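Local coordinates for kappa-carrageenase (Zobellia galactanivorans, PDB 5OCR), which probably hydrolyses kappa-carrageenan, acting through the family 16 glycoside hydrolase domain that makes up this part of a longer protein, at residues N188-R191 with A192-D195; C205-Q209 with N210-W214. All blocks are in the same frame, centred on the assembly; numbering follows the deposited sequence.

Contact 1 (N188-R191 with A192-D195). Unlike the reference sequence in segment 192-195: W194 (reference Met). Residue 193 of segment 192-195 comes from a tag, linker or insertion.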
loop_
_atom_site.group_PDB
_atom_site.type_symbol
_atom_site.label_atom_id
_atom_site.label_comp_id
_atom_site.label_asym_id
_atom_site.label_seq_id
_atom_site.Cartn_x
_atom_site.Cartn_y
_atom_site.Cartn_z
ATOM N N ASN A 188 -11.975 0.987 -6.495
ATOM C CA ASN A 188 -11.781 0.044 -7.563
ATOM C C ASN A 188 -11.562 -1.352 -7.005
ATOM O O ASN A 188 -10.775 -1.548 -6.097
ATOM C CB ASN A 188 -10.502 0.419 -8.348
ATOM C CG ASN A 188 -10.659 1.682 -9.111
ATOM O OD1 ASN A 188 -11.605 1.873 -9.880
ATOM N ND2 ASN A 188 -9.749 2.605 -8.867
ATOM N N LYS A 189 -12.207 -2.349 -7.604
ATOM C CA LYS A 189 -12.003 -3.755 -7.227
ATOM C C LYS A 189 -11.671 -4.477 -8.540
ATOM O O LYS A 189 -12.189 -4.105 -9.642
ATOM C CB LYS A 189 -13.310 -4.297 -6.621
ATOM C CG LYS A 189 -13.478 -3.794 -5.181
ATOM C CD LYS A 189 -14.664 -4.459 -4.480
ATOM C CE LYS A 189 -14.736 -4.077 -3.000
ATOM N NZ LYS A 189 -13.682 -4.799 -2.194
ATOM N N TRP A 190 -10.758 -5.444 -8.472
ATOM C CA TRP A 190 -10.510 -6.303 -9.639
ATOM C C TRP A 190 -10.274 -7.689 -9.172
ATOM O O TRP A 190 -9.604 -7.893 -8.171
ATOM C CB TRP A 190 -9.303 -5.792 -10.431
ATOM C CG TRP A 190 -9.025 -6.556 -11.695
ATOM C CD1 TRP A 190 -9.682 -6.505 -12.919
ATOM C CD2 TRP A 190 -7.962 -7.520 -11.887
ATOM N NE1 TRP A 190 -9.071 -7.370 -13.830
ATOM C CE2 TRP A 190 -8.066 -8.004 -13.284
ATOM C CE3 TRP A 190 -6.902 -7.976 -11.079
ATOM C CZ2 TRP A 190 -7.171 -8.937 -13.809
ATOM C CZ3 TRP A 190 -6.008 -8.896 -11.640
ATOM C CH2 TRP A 190 -6.135 -9.335 -12.974
ATOM N N ARG A 191 -10.863 -8.689 -9.868
ATOM C CA ARG A 191 -10.636 -10.090 -9.601
ATOM C C ARG A 191 -9.651 -10.751 -10.551
ATOM O O ARG A 191 -9.840 -10.727 -11.830
ATOM C CB ARG A 191 -12.000 -10.858 -9.554
ATOM C CG ARG A 191 -11.744 -12.268 -9.069
ATOM C CD ARG A 191 -13.173 -12.990 -9.074
ATOM N NE ARG A 191 -13.013 -14.342 -8.505
ATOM C CZ ARG A 191 -12.945 -14.614 -7.186
ATOM N NH1 ARG A 191 -13.011 -13.586 -6.304
ATOM N NH2 ARG A 191 -12.755 -15.880 -6.731
ATOM N N ALA A 192 -8.564 -11.343 -9.992
ATOM C CA ALA A 192 -7.476 -11.901 -10.824
ATOM C C ALA A 192 -7.853 -13.342 -11.213
ATOM O O ALA A 192 -8.625 -13.995 -10.461
ATOM C CB ALA A 192 -6.179 -11.901 -9.976
ATOM N N PRO A 193 -7.289 -13.822 -12.324
ATOM C CA PRO A 193 -7.509 -15.252 -12.657
ATOM C C PRO A 193 -6.465 -16.150 -11.966
ATOM O O PRO A 193 -6.442 -17.390 -12.185
ATOM C CB PRO A 193 -7.385 -15.243 -14.194
ATOM C CG PRO A 193 -6.300 -14.197 -14.439
ATOM C CD PRO A 193 -6.662 -13.089 -13.447
ATOM N N TRP A 194 -5.592 -15.596 -11.119
ATOM C CA TRP A 194 -4.518 -16.344 -10.409
ATOM C C TRP A 194 -4.480 -15.846 -8.982
ATOM O O TRP A 194 -5.047 -14.793 -8.674
ATOM C CB TRP A 194 -3.130 -16.062 -11.089
ATOM C CG TRP A 194 -3.066 -14.717 -11.784
ATOM C CD1 TRP A 194 -3.092 -14.418 -13.151
ATOM C CD2 TRP A 194 -2.868 -13.414 -11.117
ATOM N NE1 TRP A 194 -2.975 -13.068 -13.371
ATOM C CE2 TRP A 194 -2.842 -12.409 -12.174
ATOM C CE3 TRP A 194 -2.706 -13.020 -9.807
ATOM C CZ2 TRP A 194 -2.655 -11.041 -11.879
ATOM C CZ3 TRP A 194 -2.583 -11.654 -9.515
ATOM C CH2 TRP A 194 -2.526 -10.700 -10.527
ATOM N N ASP A 195 -3.877 -16.646 -8.091
ATOM C CA ASP A 195 -3.827 -16.308 -6.684
ATOM C C ASP A 195 -2.625 -15.346 -6.509
ATOM O O ASP A 195 -1.496 -15.767 -6.685
ATOM C CB ASP A 195 -3.567 -17.659 -5.950
ATOM C CG ASP A 195 -3.373 -17.476 -4.463
ATOM O OD1 ASP A 195 -3.077 -16.334 -3.982
ATOM O OD2 ASP A 195 -3.443 -18.504 -3.738
#

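Contact 2 (C205-Q209 with N210-W214)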
loop_
_atom_site.group_PDB
_atom_site.type_symbol
_atom_site.label_atom_id
_atom_site.label_comp_id
_atom_site.label_asym_id
_atom_site.label_seq_id
_atom_site.Cartn_x
_atom_site.Cartn_y
_atom_site.Cartn_z
ATOM N N CYS A 205 0.583 2.104 -11.906
ATOM C CA CYS A 205 -0.388 3.208 -11.836
ATOM C C CYS A 205 0.180 4.400 -12.592
ATOM O O CYS A 205 1.349 4.861 -12.256
ATOM C CB CYS A 205 -0.600 3.645 -10.409
ATOM S SG CYS A 205 -1.991 4.763 -10.152
ATOM N N GLU A 206 -0.645 4.967 -13.460
ATOM C CA GLU A 206 -0.278 6.178 -14.156
ATOM C C GLU A 206 -1.092 7.332 -13.599
ATOM O O GLU A 206 -2.331 7.245 -13.577
ATOM C CB GLU A 206 -0.530 5.905 -15.657
ATOM C CG GLU A 206 -0.171 7.080 -16.532
ATOM C CD GLU A 206 -0.552 6.782 -17.983
ATOM O OE1 GLU A 206 -0.753 5.611 -18.314
ATOM O OE2 GLU A 206 -0.496 7.707 -18.848
ATOM N N VAL A 207 -0.426 8.411 -13.145
ATOM C CA VAL A 207 -1.092 9.482 -12.423
ATOM C C VAL A 207 -0.786 10.778 -13.193
ATOM O O VAL A 207 0.393 11.129 -13.370
ATOM C CB VAL A 207 -0.551 9.671 -10.981
ATOM C CG1 VAL A 207 -1.288 10.805 -10.272
ATOM C CG2 VAL A 207 -0.696 8.361 -10.196
ATOM N N ASN A 208 -1.820 11.458 -13.666
ATOM C CA ASN A 208 -1.604 12.775 -14.283
ATOM C C ASN A 208 -2.630 13.793 -13.717
ATOM O O ASN A 208 -3.439 13.438 -12.904
ATOM C CB ASN A 208 -1.615 12.691 -15.847
ATOM C CG ASN A 208 -2.928 12.208 -16.402
ATOM O OD1 ASN A 208 -4.016 12.757 -16.102
ATOM N ND2 ASN A 208 -2.850 11.238 -17.273
ATOM N N GLN A 209 -2.602 15.065 -14.170
ATOM C CA GLN A 209 -3.516 16.050 -13.563
ATOM C C GLN A 209 -4.952 15.734 -13.821
ATOM O O GLN A 209 -5.815 16.255 -13.108
ATOM C CB GLN A 209 -3.196 17.479 -14.088
ATOM C CG GLN A 209 -3.352 17.550 -15.580
ATOM C CD GLN A 209 -3.025 18.902 -16.162
ATOM O OE1 GLN A 209 -3.235 19.949 -15.542
ATOM N NE2 GLN A 209 -2.498 18.882 -17.387
ATOM N N ASN A 210 -5.223 14.946 -14.862
ATOM C CA ASN A 210 -6.582 14.641 -15.230
ATOM C C ASN A 210 -7.199 13.308 -14.764
ATOM O O ASN A 210 -8.399 13.223 -14.470
ATOM C CB ASN A 210 -6.704 14.677 -16.762
ATOM C CG ASN A 210 -6.319 16.022 -17.348
ATOM O OD1 ASN A 210 -5.561 16.088 -18.375
ATOM N ND2 ASN A 210 -6.838 17.089 -16.770
ATOM N N GLU A 211 -6.379 12.257 -14.739
ATOM C CA GLU A 211 -6.864 10.912 -14.494
ATOM C C GLU A 211 -5.827 10.101 -13.810
ATOM O O GLU A 211 -4.603 10.409 -13.838
ATOM C CB GLU A 211 -7.083 10.208 -15.857
ATOM C CG GLU A 211 -8.160 10.785 -16.739
ATOM C CD GLU A 211 -8.355 9.910 -17.972
ATOM O OE1 GLU A 211 -7.444 9.924 -18.841
ATOM O OE2 GLU A 211 -9.407 9.230 -18.078
ATOM N N ILE A 212 -6.299 9.007 -13.243
ATOM C CA ILE A 212 -5.397 8.033 -12.591
ATOM C C ILE A 212 -5.816 6.671 -13.241
ATOM O O ILE A 212 -6.984 6.347 -13.315
ATOM C CB ILE A 212 -5.625 7.961 -11.077
ATOM C CG1 ILE A 212 -5.274 9.334 -10.421
ATOM C CG2 ILE A 212 -4.728 6.866 -10.437
ATOM C CD1 ILE A 212 -6.058 9.541 -9.109
ATOM N N ILE A 213 -4.812 5.913 -13.710
ATOM C CA ILE A 213 -5.145 4.674 -14.417
ATOM C C ILE A 213 -4.314 3.565 -13.770
ATOM O O ILE A 213 -3.102 3.698 -13.630
ATOM C CB ILE A 213 -4.741 4.816 -15.926
ATOM C CG1 ILE A 213 -5.398 6.137 -16.478
ATOM C CG2 ILE A 213 -5.250 3.572 -16.719
ATOM C CD1 ILE A 213 -4.586 6.743 -17.601
ATOM N N TRP A 214 -4.941 2.436 -13.506
ATOM C CA TRP A 214 -4.233 1.304 -12.860
ATOM C C TRP A 214 -4.088 0.128 -13.779
ATOM O O TRP A 214 -5.024 -0.175 -14.615
ATOM C CB TRP A 214 -5.084 0.837 -11.717
ATOM C CG TRP A 214 -5.220 1.684 -10.473
ATOM C CD1 TRP A 214 -4.576 1.479 -9.254
ATOM C CD2 TRP A 214 -6.061 2.874 -10.279
ATOM N NE1 TRP A 214 -4.939 2.438 -8.325
ATOM C CE2 TRP A 214 -5.903 3.262 -8.871
ATOM C CE3 TRP A 214 -6.990 3.571 -11.089
ATOM C CZ2 TRP A 214 -6.566 4.363 -8.340
ATOM C CZ3 TRP A 214 -7.638 4.661 -10.564
ATOM C CH2 TRP A 214 -7.458 5.051 -9.203
HETATM O O HOH W 1 -4.969 10.799 -19.108
#

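Contact 1 (N188-R191 with A192-D195)
W190 lies close to the end of the short strand 189-191, and the chain continues without a break into the loop that carries A192, P193 and W194. A192 stays extended, P193 bends the path with a psi of 5°, and W194 is extended again. No hydrogen bond links the two segments; the W190 ring packs against the backbone and side chains of the loop. A chi1 of -176° turns the W190 indole beside its own carbonyl carbon and forward over A192. The CA of A192 sits over a face of the six-membered ring, 3.8 Å from the W190 centroid, in a CH-pi contact, and A192 CB touches W190 CZ3 at 3.4 Å. P193, which comes from an insertion into the natural sequence, places its CD 3.8 Å from W190 CH2. W194, which differs from the reference sequence, brings CZ2 to the edge of the W190 ring, 4.0 Å from its CZ3; the six-membered rings meet obliquely, their planes at 59°. A192 CB also lies over the rim of one face of the W194 ring, which stacks on H201. R191 leaves the strand with an extended chain: its CG brushes the A192 backbone N at 3.4 Å, while its guanidinium forms salt bridges with D159 and D156. Backbone bonds from W190 to M160 and from A192 to Y158 tie this run to strand 159-170 and its lead-in. This is the end of strand 189-191 and the loop that follows it, at the surface of the GH16 jellyroll, with W190 and W194 bracketing A192 and P193.

Contact 2 (C205-Q209 with N210-W214)
N208 bends back from the end of strand 205-207 toward N210 and E211, which lead into the returning strand. From CB, a chi1 of 62° sets CG between the backbone N and the carbonyl carbon, and CG comes within 3.6 Å of E211 O. The two ends of the amide have different partners. OD1 accepts two backbone N-H groups, N210 N in the carbonyl plane and E211 N from above it, both 2.8 Å from N208 OD1. ND2 donates to a water that in turn donates to E211 OE1, a carboxylate oxygen also salt-bridged to R223. With an alanine here, the N-H groups of N210 and E211 would probably lose this shared acceptor, and the water its donor, leaving the turn less firmly fixed. Behind the turn, N208 N bonds to E211 O at 3.0 Å, almost straight at 169°, and E206 and I213 form a reciprocal hydrogen-bonded pair between strands that run antiparallel, their N-to-C directions 171° apart. E206 and I213 also run side by side on one face, the E206 carboxylate reaching Y215 and S15. On the other face are C205, V207, I212 and W214, packing toward strands 134-144 and 159-170. There C205 SG lies 4.2 Å from the centroid of the W214 five-membered ring, nearly on its normal, a sulfur-aromatic contact, and I212 CG2 touches C205 SG at 3.5 Å while resting over the rim of the same W214 face. W214 NE1 bonds to D140 O. Together these contacts build the antiparallel beta hairpin 200-207/211-216, its reversal stabilised by an Asx turn at N208.

Contacts 1 and 2 come one after the other in the chain, their centres about 20 Å apart, and strand 200-207 begins after the loop that closes contact 1. They meet where N188 packs on W214, N188 ND2 3.4 Å from W214 CH2. Strand 211-216 joins them further: it forms the returning arm of the hairpin in contact 2, and its V216 is touched by both W190 and W194 of contact 1. L162 on strand 159-170 likewise touches W190 and W214. Contact 2 also packs against strand 134-144, whose sequence is consistent with the catalytic motif of GH16 enzymes. Neither contact supplies any of the magnesium ligands E30, F31, G66 and D278.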